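Local coordinates for transcriptional regulator, LysR family (Vibrio cholerae, PDB 3SZP), which probably binds specific DNA sites as a LysR-type transcription factor and activates virulence genes of the cholera bacterium, at residues I153-G158 and I264-N269. Sequence-based numbering, arbitrary orientation.
Sequences IARKIG and IYMLYN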
loop_
_atom_site.group_PDB
_atom_site.type_symbol
_atom_site.label_atom_id
_atom_site.label_comp_id
_atom_site.label_asym_id
_atom_site.label_seq_id
_atom_site.Cartn_x
_atom_site.Cartn_y
_atom_site.Cartn_z
ATOM N N ILE A 153 -6.528 -7.342 41.529
ATOM C CA ILE A 153 -7.156 -6.591 42.607
ATOM C C ILE A 153 -7.603 -5.247 42.055
ATOM O O ILE A 153 -6.831 -4.541 41.405
ATOM C CB ILE A 153 -6.197 -6.344 43.785
ATOM C CG1 ILE A 153 -5.555 -7.656 44.229
ATOM C CG2 ILE A 153 -6.945 -5.711 44.951
ATOM C CD1 ILE A 153 -6.567 -8.694 44.604
ATOM N N ALA A 154 -8.857 -4.900 42.310
ATOM C CA ALA A 154 -9.388 -3.617 41.880
ATOM C C ALA A 154 -9.762 -2.792 43.097
ATOM O O ALA A 154 -10.292 -3.315 44.072
ATOM C CB ALA A 154 -10.601 -3.827 41.003
ATOM N N ARG A 155 -9.501 -1.499 43.035
ATOM C CA ARG A 155 -9.895 -0.601 44.102
ATOM C C ARG A 155 -10.448 0.705 43.549
ATOM O O ARG A 155 -9.794 1.361 42.747
ATOM C CB ARG A 155 -8.705 -0.295 44.989
ATOM C CG ARG A 155 -9.049 0.687 46.057
ATOM C CD ARG A 155 -7.888 0.935 46.961
ATOM N NE ARG A 155 -8.375 1.375 48.256
ATOM C CZ ARG A 155 -8.417 0.607 49.334
ATOM N NH1 ARG A 155 -7.981 -0.641 49.276
ATOM N NH2 ARG A 155 -8.890 1.099 50.464
ATOM N N LYS A 156 -11.652 1.082 43.971
ATOM C CA LYS A 156 -12.233 2.339 43.511
ATOM C C LYS A 156 -11.550 3.499 44.214
ATOM O O LYS A 156 -11.537 3.546 45.447
ATOM C CB LYS A 156 -13.732 2.384 43.787
ATOM C CG LYS A 156 -14.384 3.720 43.436
ATOM C CD LYS A 156 -15.896 3.666 43.697
ATOM C CE LYS A 156 -16.556 5.023 43.482
ATOM N NZ LYS A 156 -18.050 4.880 43.423
ATOM N N ILE A 157 -10.984 4.427 43.449
ATOM C CA ILE A 157 -10.317 5.574 44.052
ATOM C C ILE A 157 -11.024 6.906 43.783
ATOM O O ILE A 157 -10.634 7.950 44.318
ATOM C CB ILE A 157 -8.852 5.698 43.593
ATOM C CG1 ILE A 157 -8.778 5.955 42.080
ATOM C CG2 ILE A 157 -8.066 4.453 43.985
ATOM C CD1 ILE A 157 -7.374 6.246 41.574
ATOM N N GLY A 158 -12.052 6.886 42.946
ATOM C CA GLY A 158 -12.762 8.115 42.657
ATOM C C GLY A 158 -13.947 7.915 41.746
ATOM O O GLY A 158 -14.284 6.798 41.381
ATOM N N ILE A 264 -13.547 5.499 38.962
ATOM C CA ILE A 264 -12.126 5.400 38.681
ATOM C C ILE A 264 -11.506 4.317 39.547
ATOM O O ILE A 264 -11.596 4.378 40.772
ATOM C CB ILE A 264 -11.439 6.736 38.945
ATOM C CG1 ILE A 264 -12.062 7.803 38.044
ATOM C CG2 ILE A 264 -9.936 6.617 38.674
ATOM C CD1 ILE A 264 -12.419 9.058 38.766
ATOM N N TYR A 265 -10.906 3.319 38.907
ATOM C CA TYR A 265 -10.289 2.214 39.615
ATOM C C TYR A 265 -8.772 2.187 39.464
ATOM O O TYR A 265 -8.231 2.584 38.425
ATOM C CB TYR A 265 -10.824 0.871 39.113
ATOM C CG TYR A 265 -12.265 0.584 39.448
ATOM C CD1 TYR A 265 -12.620 0.025 40.667
ATOM C CD2 TYR A 265 -13.269 0.861 38.536
ATOM C CE1 TYR A 265 -13.945 -0.248 40.968
ATOM C CE2 TYR A 265 -14.601 0.604 38.830
ATOM C CZ TYR A 265 -14.927 0.052 40.042
ATOM O OH TYR A 265 -16.241 -0.220 40.310
ATOM N N MET A 266 -8.111 1.700 40.513
ATOM C CA MET A 266 -6.725 1.276 40.468
ATOM C C MET A 266 -6.716 -0.242 40.521
ATOM O O MET A 266 -7.389 -0.834 41.354
ATOM C CB MET A 266 -5.961 1.817 41.673
ATOM C CG MET A 266 -4.562 1.231 41.859
ATOM S SD MET A 266 -3.573 2.111 43.114
ATOM C CE MET A 266 -4.673 1.977 44.526
ATOM N N LEU A 267 -5.965 -0.868 39.620
ATOM C CA LEU A 267 -5.876 -2.314 39.582
ATOM C C LEU A 267 -4.418 -2.692 39.709
ATOM O O LEU A 267 -3.552 -1.981 39.204
ATOM C CB LEU A 267 -6.430 -2.863 38.266
ATOM C CG LEU A 267 -7.681 -2.245 37.634
ATOM C CD1 LEU A 267 -8.226 -3.247 36.614
ATOM C CD2 LEU A 267 -8.751 -1.950 38.653
ATOM N N TYR A 268 -4.154 -3.801 40.396
ATOM C CA TYR A 268 -2.797 -4.287 40.609
ATOM C C TYR A 268 -2.809 -5.744 41.017
ATOM O O TYR A 268 -3.825 -6.259 41.471
ATOM C CB TYR A 268 -2.099 -3.480 41.698
ATOM C CG TYR A 268 -2.888 -3.371 42.991
ATOM C CD1 TYR A 268 -3.923 -2.454 43.120
ATOM C CD2 TYR A 268 -2.593 -4.182 44.076
ATOM C CE1 TYR A 268 -4.640 -2.343 44.294
ATOM C CE2 TYR A 268 -3.307 -4.081 45.256
ATOM C CZ TYR A 268 -4.329 -3.157 45.358
ATOM O OH TYR A 268 -5.048 -3.053 46.533
ATOM N N ASN A 269 -1.671 -6.407 40.849
ATOM C CA ASN A 269 -1.485 -7.757 41.356
ATOM C C ASN A 269 -1.371 -7.747 42.879
ATOM O O ASN A 269 -0.799 -6.820 43.459
ATOM C CB ASN A 269 -0.244 -8.379 40.729
ATOM C CG ASN A 269 -0.463 -8.788 39.283
ATOM O OD1 ASN A 269 -0.723 -9.959 38.999
ATOM N ND2 ASN A 269 -0.362 -7.823 38.359
#
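The carbonyl oxygen of Ile-264 takes two N-H groups: Ile-157 N at 2.7 Å, lying nearly along the C=O axis, and Gly-158 N in a weak bond at 3.4 Å. With Ile-157 and Gly-158 both opposite one residue, this is a classic beta bulge. Ile-264 N returns a bond to Gly-158 O at 2.8 Å, approaching from above that carbonyl's plane. Beyond the bulge the antiparallel ladder runs regularly, with Arg-155/Met-266 and Ile-153/Tyr-268 as hydrogen-bonded pairs. Strands 153-166 and 262-268 belong to the mixed sheet of the LysR substrate-binding domain, a periplasmic-binding-protein fold; strand 140-144 flanks 262-268 on its other side. Ile-157 crosses Ile-264 at about a right angle: Ile-157 CG1 lies 3.7 Å from Ile-264 CG2, and Ile-157 CG2 reaches Met-266 CB. Ile-157 and Met-266 both touch Val-285 of helix 276-287. Farther along, Tyr-268 has CG between its backbone N and carbonyl carbon (chi1 52°), which turns one ring face to Ile-153, whose CB sits over it, offset toward the rim, 4.0 Å from the centroid in a CH-pi contact. On the reverse face Ala-154 CB packs against Leu-267 CD2 at 3.5 Å. There too the extended Lys-156 brushes the Tyr-265 ring with its CB, while its NZ forms salt bridges with Asp-263 and Glu-159.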